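Local coordinates for protein diaminobutyrate-pyruvate transaminase and L-2,4-diaminobutyrate decarboxylase (Vibrio parahaemolyticus, PDB 2QMA) that probably binds pyridoxal 5'-phosphate and carries out transamination and carbon-carbon lyase chemistry, this chain being its C-terminal, decarboxylase-type domain, at residues Met230-Asn235 with Thr243-Val248; Gly264-Thr269 with Asp275-Ile280. All coordinates share one frame; numbering follows the deposited sequence.

Interaction 1. Residues Met230-Asn235 with Thr243-Val248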
HETATM    1  N   MSE A 230     -20.454  -0.779 -18.825  1.00 12.29           N
HETATM    2  CA  MSE A 230     -21.073  -1.258 -20.053  1.00 16.20           C
HETATM    3  C   MSE A 230     -20.104  -2.260 -20.661  1.00 15.81           C
HETATM    4  O   MSE A 230     -19.001  -1.894 -21.070  1.00 14.28           O
HETATM    5  CB  MSE A 230     -21.157  -0.050 -20.983  1.00 16.25           C
HETATM    6  CG  MSE A 230     -22.446   0.186 -21.563  1.00 21.52           C
HETATM    7 SE   MSE A 230     -22.226   1.849 -22.577  0.70 22.35          SE
HETATM    8  CE  MSE A 230     -23.179   1.054 -23.917  1.00 17.99           C
ATOM      9  N   THR A 231     -20.469  -3.534 -20.700  1.00 17.17           N
ATOM     10  CA  THR A 231     -19.499  -4.507 -21.167  1.00 19.67           C
ATOM     11  C   THR A 231     -19.689  -4.776 -22.668  1.00 20.44           C
ATOM     12  O   THR A 231     -20.798  -4.679 -23.215  1.00 22.30           O
ATOM     13  CB  THR A 231     -19.510  -5.822 -20.371  1.00 20.23           C
ATOM     14  OG1 THR A 231     -20.706  -6.536 -20.696  1.00 23.69           O
ATOM     15  CG2 THR A 231     -19.433  -5.587 -18.840  1.00 19.23           C
ATOM     16  N   VAL A 232     -18.593  -5.066 -23.342  1.00 20.22           N
ATOM     17  CA  VAL A 232     -18.615  -5.418 -24.754  1.00 20.28           C
ATOM     18  C   VAL A 232     -18.158  -6.868 -24.862  1.00 19.87           C
ATOM     19  O   VAL A 232     -17.267  -7.296 -24.123  1.00 19.71           O
ATOM     20  CB  VAL A 232     -17.652  -4.497 -25.566  1.00 20.44           C
ATOM     21  CG1 VAL A 232     -17.710  -4.799 -27.063  1.00 19.75           C
ATOM     22  CG2 VAL A 232     -17.995  -3.021 -25.309  1.00 20.99           C
ATOM     23  N   ASP A 233     -18.725  -7.616 -25.808  1.00 20.02           N
ATOM     24  CA  ASP A 233     -18.342  -9.007 -25.996  1.00 19.70           C
ATOM     25  C   ASP A 233     -16.848  -9.132 -26.233  1.00 19.78           C
ATOM     26  O   ASP A 233     -16.231  -8.230 -26.813  1.00 19.59           O
ATOM     27  CB  ASP A 233     -19.078  -9.588 -27.199  1.00 20.59           C
ATOM     28  CG  ASP A 233     -20.570  -9.753 -26.949  1.00 22.87           C
ATOM     29  OD1 ASP A 233     -20.979  -9.710 -25.767  1.00 24.16           O
ATOM     30  OD2 ASP A 233     -21.325  -9.924 -27.935  1.00 25.45           O
ATOM     31  N   ALA A 234     -16.283 -10.226 -25.733  1.00 19.22           N
ATOM     32  CA  ALA A 234     -14.919 -10.619 -25.987  1.00 20.65           C
ATOM     33  C   ALA A 234     -14.861 -11.697 -27.093  1.00 21.12           C
ATOM     34  O   ALA A 234     -15.772 -12.538 -27.246  1.00 20.86           O
ATOM     35  CB  ALA A 234     -14.247 -11.116 -24.706  1.00 20.87           C
ATOM     36  N   ASN A 235     -13.805 -11.639 -27.877  1.00 20.07           N
ATOM     37  CA  ASN A 235     -13.493 -12.714 -28.779  1.00 20.55           C
ATOM     38  C   ASN A 235     -13.144 -13.958 -27.962  1.00 21.45           C
ATOM     39  O   ASN A 235     -12.935 -13.871 -26.744  1.00 20.74           O
ATOM     40  CB  ASN A 235     -12.341 -12.279 -29.658  1.00 19.62           C
ATOM     41  CG  ASN A 235     -12.701 -11.089 -30.502  1.00 19.43           C
ATOM     42  OD1 ASN A 235     -13.630 -11.158 -31.290  1.00 18.24           O
ATOM     43  ND2 ASN A 235     -11.982  -9.995 -30.343  1.00 16.67           N
ATOM     44  N   THR A 243     -15.691  -5.362 -33.324  1.00 17.62           N
ATOM     45  CA  THR A 243     -16.733  -5.449 -34.360  1.00 19.82           C
ATOM     46  C   THR A 243     -17.948  -4.590 -34.093  1.00 19.85           C
ATOM     47  O   THR A 243     -18.415  -3.911 -34.974  1.00 21.19           O
ATOM     48  CB  THR A 243     -17.240  -6.927 -34.580  1.00 19.53           C
ATOM     49  OG1 THR A 243     -16.123  -7.768 -34.867  1.00 23.70           O
ATOM     50  CG2 THR A 243     -18.144  -6.981 -35.756  1.00 22.56           C
ATOM     51  N   LYS A 244     -18.482  -4.623 -32.886  1.00 21.37           N
ATOM     52  CA  LYS A 244     -19.670  -3.787 -32.615  1.00 22.36           C
ATOM     53  C   LYS A 244     -19.430  -2.651 -31.608  1.00 21.30           C
ATOM     54  O   LYS A 244     -20.376  -2.122 -31.034  1.00 21.98           O
ATOM     55  CB  LYS A 244     -20.853  -4.681 -32.181  1.00 24.16           C
ATOM     56  CG  LYS A 244     -21.119  -5.857 -33.127  1.00 25.99           C
ATOM     57  CD  LYS A 244     -21.377  -5.397 -34.580  1.00 31.32           C
ATOM     58  CE  LYS A 244     -21.879  -6.532 -35.471  1.00 31.48           C
ATOM     59  NZ  LYS A 244     -22.235  -6.010 -36.822  1.00 37.13           N
ATOM     60  N   LEU A 245     -18.171  -2.269 -31.406  1.00 18.93           N
ATOM     61  CA  LEU A 245     -17.842  -1.409 -30.323  1.00 16.26           C
ATOM     62  C   LEU A 245     -18.401  -0.047 -30.691  1.00 16.63           C
ATOM     63  O   LEU A 245     -19.077   0.581 -29.873  1.00 16.14           O
ATOM     64  CB  LEU A 245     -16.325  -1.380 -30.078  1.00 17.02           C
ATOM     65  CG  LEU A 245     -15.751  -0.256 -29.186  1.00 15.85           C
ATOM     66  CD1 LEU A 245     -16.426  -0.256 -27.766  1.00 14.41           C
ATOM     67  CD2 LEU A 245     -14.220  -0.334 -29.076  1.00 15.51           C
ATOM     68  N   ASP A 246     -18.157   0.392 -31.931  1.00 15.64           N
ATOM     69  CA  ASP A 246     -18.687   1.692 -32.361  1.00 16.19           C
ATOM     70  C   ASP A 246     -20.204   1.757 -32.217  1.00 16.77           C
ATOM     71  O   ASP A 246     -20.700   2.732 -31.709  1.00 16.03           O
ATOM     72  CB  ASP A 246     -18.243   2.059 -33.763  1.00 15.34           C
ATOM     73  CG  ASP A 246     -18.648   3.466 -34.144  1.00 17.82           C
ATOM     74  OD1 ASP A 246     -18.058   4.438 -33.634  1.00 14.23           O
ATOM     75  OD2 ASP A 246     -19.570   3.598 -34.953  1.00 16.62           O
ATOM     76  N   GLU A 247     -20.929   0.712 -32.654  1.00 18.18           N
ATOM     77  CA  GLU A 247     -22.398   0.720 -32.585  1.00 20.02           C
ATOM     78  C   GLU A 247     -22.949   0.665 -31.130  1.00 19.25           C
ATOM     79  O   GLU A 247     -23.961   1.304 -30.839  1.00 18.74           O
ATOM     80  CB  GLU A 247     -23.051  -0.351 -33.509  1.00 20.56           C
ATOM     81  CG  GLU A 247     -22.902  -1.787 -33.055  1.00 24.13           C
ATOM     82  CD  GLU A 247     -23.908  -2.791 -33.722  1.00 26.15           C
ATOM     83  OE1 GLU A 247     -24.728  -2.419 -34.621  1.00 32.63           O
ATOM     84  OE2 GLU A 247     -23.866  -3.974 -33.333  1.00 33.32           O
ATOM     85  N   VAL A 248     -22.283  -0.079 -30.239  1.00 18.79           N
ATOM     86  CA  VAL A 248     -22.638  -0.133 -28.809  1.00 18.41           C
ATOM     87  C   VAL A 248     -22.533   1.277 -28.186  1.00 17.36           C
ATOM     88  O   VAL A 248     -23.430   1.717 -27.464  1.00 16.84           O
ATOM     89  CB  VAL A 248     -21.774  -1.184 -28.032  1.00 18.55           C
ATOM     90  CG1 VAL A 248     -21.759  -0.907 -26.530  1.00 21.46           C
ATOM     91  CG2 VAL A 248     -22.317  -2.623 -28.272  1.00 20.80           C
TER
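Val232 and Leu245 meet where the edge strand 229-232 of the mixed seven-stranded sheet is covered by helix 245-254. The strand, the helix and the parallel strand 258-265 that follows form a beta-alpha-beta crossover, which steps over strand 203-208 in this pyridoxal-dependent decarboxylase domain. The tightly enclosed part is the pair itself: Val232 CG2 lies 4.0 Å from Leu245 CD1, the two side chains cross at about a right angle, and both residues are buried. Val206 of strand 203-208 touches both of them, while Met240, Phe279 and Met283 close in on Leu245. With CG1 of Val232 anti to the backbone nitrogen (chi1 -177°), CG2 lies beside that nitrogen and is the branch that reaches Leu245 CD1. That same methyl reaches Val248 CG1 more loosely, at 4.5 Å.

The outer half is more open, although it holds the shortest approach. Met230, built as selenomethionine, and Val248 are both partly exposed and slide past each other in opposite directions. Val248 is held in the first helical turn by the bond from its backbone N to the carbonyl O of Lys244. Of the 206 Å² buried between the segments, most comes from Val248, Val232 and Met230, and every side-chain to side-chain contact is apolar. At the outer margin the selenomethionine chain bends at its last torsion (chi3 137°), which brings CE to 3.6 Å from both Val248 CG1 and the Val248 carbonyl O.

Interaction 2. Residues Gly264-Thr269 with Asp275-Ile280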
ATOM      1  N   GLY A 264      -8.951  -0.366 -22.003  1.00  8.95           N
ATOM      2  CA  GLY A 264      -8.242  -1.329 -22.858  1.00  9.95           C
ATOM      3  C   GLY A 264      -7.390  -2.230 -21.982  1.00 10.61           C
ATOM      4  O   GLY A 264      -6.612  -1.731 -21.176  1.00 11.29           O
ATOM      5  N   THR A 265      -7.504  -3.542 -22.111  1.00 10.92           N
ATOM      6  CA  THR A 265      -6.748  -4.417 -21.151  1.00 12.50           C
ATOM      7  C   THR A 265      -5.518  -4.950 -21.908  1.00 11.87           C
ATOM      8  O   THR A 265      -5.682  -5.524 -22.986  1.00 12.79           O
ATOM      9  CB  THR A 265      -7.636  -5.558 -20.524  1.00 12.38           C
ATOM     10  OG1 THR A 265      -8.745  -4.959 -19.820  1.00 15.89           O
ATOM     11  CG2 THR A 265      -6.855  -6.424 -19.525  1.00 13.25           C
ATOM     12  N   ALA A 266      -4.312  -4.682 -21.403  1.00 11.61           N
ATOM     13  CA  ALA A 266      -3.080  -5.204 -21.987  1.00 12.95           C
ATOM     14  C   ALA A 266      -2.620  -6.377 -21.140  1.00 14.67           C
ATOM     15  O   ALA A 266      -1.793  -6.225 -20.243  1.00 16.93           O
ATOM     16  CB  ALA A 266      -1.941  -4.074 -22.141  1.00 12.77           C
ATOM     17  N   GLY A 267      -3.239  -7.522 -21.386  1.00 14.53           N
ATOM     18  CA  GLY A 267      -2.939  -8.766 -20.671  1.00 16.07           C
ATOM     19  C   GLY A 267      -4.084  -9.141 -19.726  1.00 16.09           C
ATOM     20  O   GLY A 267      -4.023  -8.829 -18.546  1.00 17.06           O
ATOM     21  N   THR A 268      -5.127  -9.806 -20.238  1.00 16.71           N
ATOM     22  CA  THR A 268      -6.247 -10.255 -19.389  1.00 18.23           C
ATOM     23  C   THR A 268      -5.756 -11.361 -18.411  1.00 19.17           C
ATOM     24  O   THR A 268      -4.690 -11.980 -18.652  1.00 17.96           O
ATOM     25  CB  THR A 268      -7.396 -10.812 -20.253  1.00 18.59           C
ATOM     26  OG1 THR A 268      -6.954 -11.980 -20.967  1.00 20.34           O
ATOM     27  CG2 THR A 268      -7.897  -9.754 -21.259  1.00 19.45           C
ATOM     28  N   THR A 269      -6.502 -11.585 -17.315  1.00 19.22           N
ATOM     29  CA  THR A 269      -5.999 -12.435 -16.207  1.00 19.61           C
ATOM     30  C   THR A 269      -5.834 -13.897 -16.622  1.00 20.04           C
ATOM     31  O   THR A 269      -4.806 -14.510 -16.306  1.00 20.00           O
ATOM     32  CB  THR A 269      -6.866 -12.302 -14.905  1.00 19.96           C
ATOM     33  OG1 THR A 269      -6.804 -10.954 -14.443  1.00 20.22           O
ATOM     34  CG2 THR A 269      -6.362 -13.239 -13.772  1.00 19.80           C
ATOM     35  N   ASP A 275      -6.038  -6.317 -25.802  1.00 11.13           N
ATOM     36  CA  ASP A 275      -7.019  -5.600 -26.612  1.00 12.65           C
ATOM     37  C   ASP A 275      -6.305  -4.782 -27.704  1.00 12.45           C
ATOM     38  O   ASP A 275      -5.096  -4.485 -27.610  1.00 12.61           O
ATOM     39  CB  ASP A 275      -7.897  -4.672 -25.747  1.00 12.60           C
ATOM     40  CG  ASP A 275      -8.817  -5.438 -24.792  1.00 15.24           C
ATOM     41  OD1 ASP A 275      -9.199  -6.609 -25.058  1.00 15.97           O
ATOM     42  OD2 ASP A 275      -9.144  -4.867 -23.746  1.00 15.65           O
ATOM     43  N   ASP A 276      -7.037  -4.493 -28.772  1.00 11.35           N
ATOM     44  CA  ASP A 276      -6.584  -3.592 -29.787  1.00 11.93           C
ATOM     45  C   ASP A 276      -6.629  -2.129 -29.256  1.00 12.36           C
ATOM     46  O   ASP A 276      -7.625  -1.378 -29.440  1.00 12.83           O
ATOM     47  CB  ASP A 276      -7.470  -3.748 -31.045  1.00 12.17           C
ATOM     48  CG  ASP A 276      -6.963  -2.913 -32.209  1.00 14.99           C
ATOM     49  OD1 ASP A 276      -6.124  -2.011 -31.982  1.00 12.97           O
ATOM     50  OD2 ASP A 276      -7.459  -3.132 -33.348  1.00 17.97           O
ATOM     51  N   LEU A 277      -5.553  -1.762 -28.565  1.00 13.81           N
ATOM     52  CA  LEU A 277      -5.453  -0.502 -27.858  1.00 11.56           C
ATOM     53  C   LEU A 277      -5.507   0.679 -28.831  1.00 12.43           C
ATOM     54  O   LEU A 277      -6.035   1.717 -28.513  1.00 11.42           O
ATOM     55  CB  LEU A 277      -4.144  -0.474 -27.068  1.00 13.05           C
ATOM     56  CG  LEU A 277      -3.942  -1.454 -25.913  1.00 12.19           C
ATOM     57  CD1 LEU A 277      -2.635  -1.062 -25.068  1.00 11.81           C
ATOM     58  CD2 LEU A 277      -5.229  -1.571 -25.052  1.00  9.38           C
ATOM     59  N   ASP A 278      -4.939   0.519 -30.022  1.00 12.14           N
ATOM     60  CA  ASP A 278      -4.992   1.596 -31.013  1.00 12.79           C
ATOM     61  C   ASP A 278      -6.404   1.906 -31.490  1.00 11.39           C
ATOM     62  O   ASP A 278      -6.794   3.046 -31.617  1.00  8.97           O
ATOM     63  CB  ASP A 278      -4.081   1.252 -32.197  1.00 15.01           C
ATOM     64  CG  ASP A 278      -3.581   2.483 -32.890  1.00 19.21           C
ATOM     65  OD1 ASP A 278      -3.024   3.374 -32.228  1.00 21.06           O
ATOM     66  OD2 ASP A 278      -3.726   2.554 -34.104  1.00 21.71           O
ATOM     67  N   PHE A 279      -7.186   0.879 -31.764  1.00  9.81           N
ATOM     68  CA  PHE A 279      -8.604   1.123 -32.138  1.00 10.07           C
ATOM     69  C   PHE A 279      -9.441   1.688 -30.984  1.00  9.19           C
ATOM     70  O   PHE A 279     -10.299   2.560 -31.193  1.00  9.00           O
ATOM     71  CB  PHE A 279      -9.273  -0.158 -32.648  1.00 10.77           C
ATOM     72  CG  PHE A 279     -10.641   0.070 -33.171  1.00 11.88           C
ATOM     73  CD1 PHE A 279     -10.828   0.527 -34.468  1.00 13.16           C
ATOM     74  CD2 PHE A 279     -11.757  -0.149 -32.364  1.00 10.56           C
ATOM     75  CE1 PHE A 279     -12.133   0.747 -34.968  1.00 14.13           C
ATOM     76  CE2 PHE A 279     -13.027   0.056 -32.839  1.00 13.13           C
ATOM     77  CZ  PHE A 279     -13.225   0.504 -34.167  1.00 14.19           C
ATOM     78  N   ILE A 280      -9.167   1.216 -29.773  1.00  8.08           N
ATOM     79  CA  ILE A 280      -9.860   1.736 -28.594  1.00  8.91           C
ATOM     80  C   ILE A 280      -9.509   3.236 -28.487  1.00  8.62           C
ATOM     81  O   ILE A 280     -10.378   4.073 -28.220  1.00  8.96           O
ATOM     82  CB  ILE A 280      -9.479   0.957 -27.368  1.00  7.95           C
ATOM     83  CG1 ILE A 280     -10.091  -0.452 -27.487  1.00 11.04           C
ATOM     84  CG2 ILE A 280     -10.023   1.635 -26.077  1.00  7.26           C
ATOM     85  CD1 ILE A 280      -9.669  -1.429 -26.385  1.00 14.08           C
TER
HETATM   86  O   HOH W   1     -10.748  -4.103 -21.755  1.00 25.27           O
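The carboxylate of Asp275 is approached from both sides of its plane at OD2: Thr265 N donates from above one face, 36° out of the plane, and a water donates from slightly to the other side. OD1 accepts from Met240 N. The Thr265 N to Asp275 OD2 bond is short, 2.7 Å, and nearly straight. Its counterpart runs the opposite way, Asp275 N to Thr265 O at 2.9 Å, so one residue grips both backbone polar atoms of the other. Asp275 CG sits beside its own backbone N (chi1 -67°), which lets OD2 and the Asp275 N-H reach the same residue. The same water accepts from Thr265 OG1 at 2.9 Å, bridging that hydroxyl to Asp275 OD2. These bonds tie the end of strand 258-265 to the start of helix 277-287 in the beta-alpha-beta unit completed by strand 290-295, with Thr265 about 10 Å, side chain to side chain, from Lys325, the predicted attachment point of the cofactor, not bound here. Asp276 is the N-cap, its OD1 accepting from Phe279 N at 3.1 Å, the N-H approaching 60° out of the carboxylate plane. Leu277 CD2 and Ile280 CD1 lie 3.7 and 3.8 Å from Gly264 CA.

Both contacts set the start of a helix against a strand of the same mixed sheet, but at different depths. Interaction 1 is at the outermost strand, its centre about 26 Å from the centre of the chain, and partly buried; interaction 2, its centre about 16 Å from that of the chain, has all its touching residues buried. The chemistry differs accordingly: 230-235 with 243-248 is held by apolar packing, whereas 264-269 with 275-280 adds paired hydrogen bonds and a bridging water. Helix 245-254 leads straight into strand 258-265, putting the two in series. They also touch directly, Leu245 CD2 lying 4.0 Å from Phe279 CE2, and their centres are about 13 Å apart.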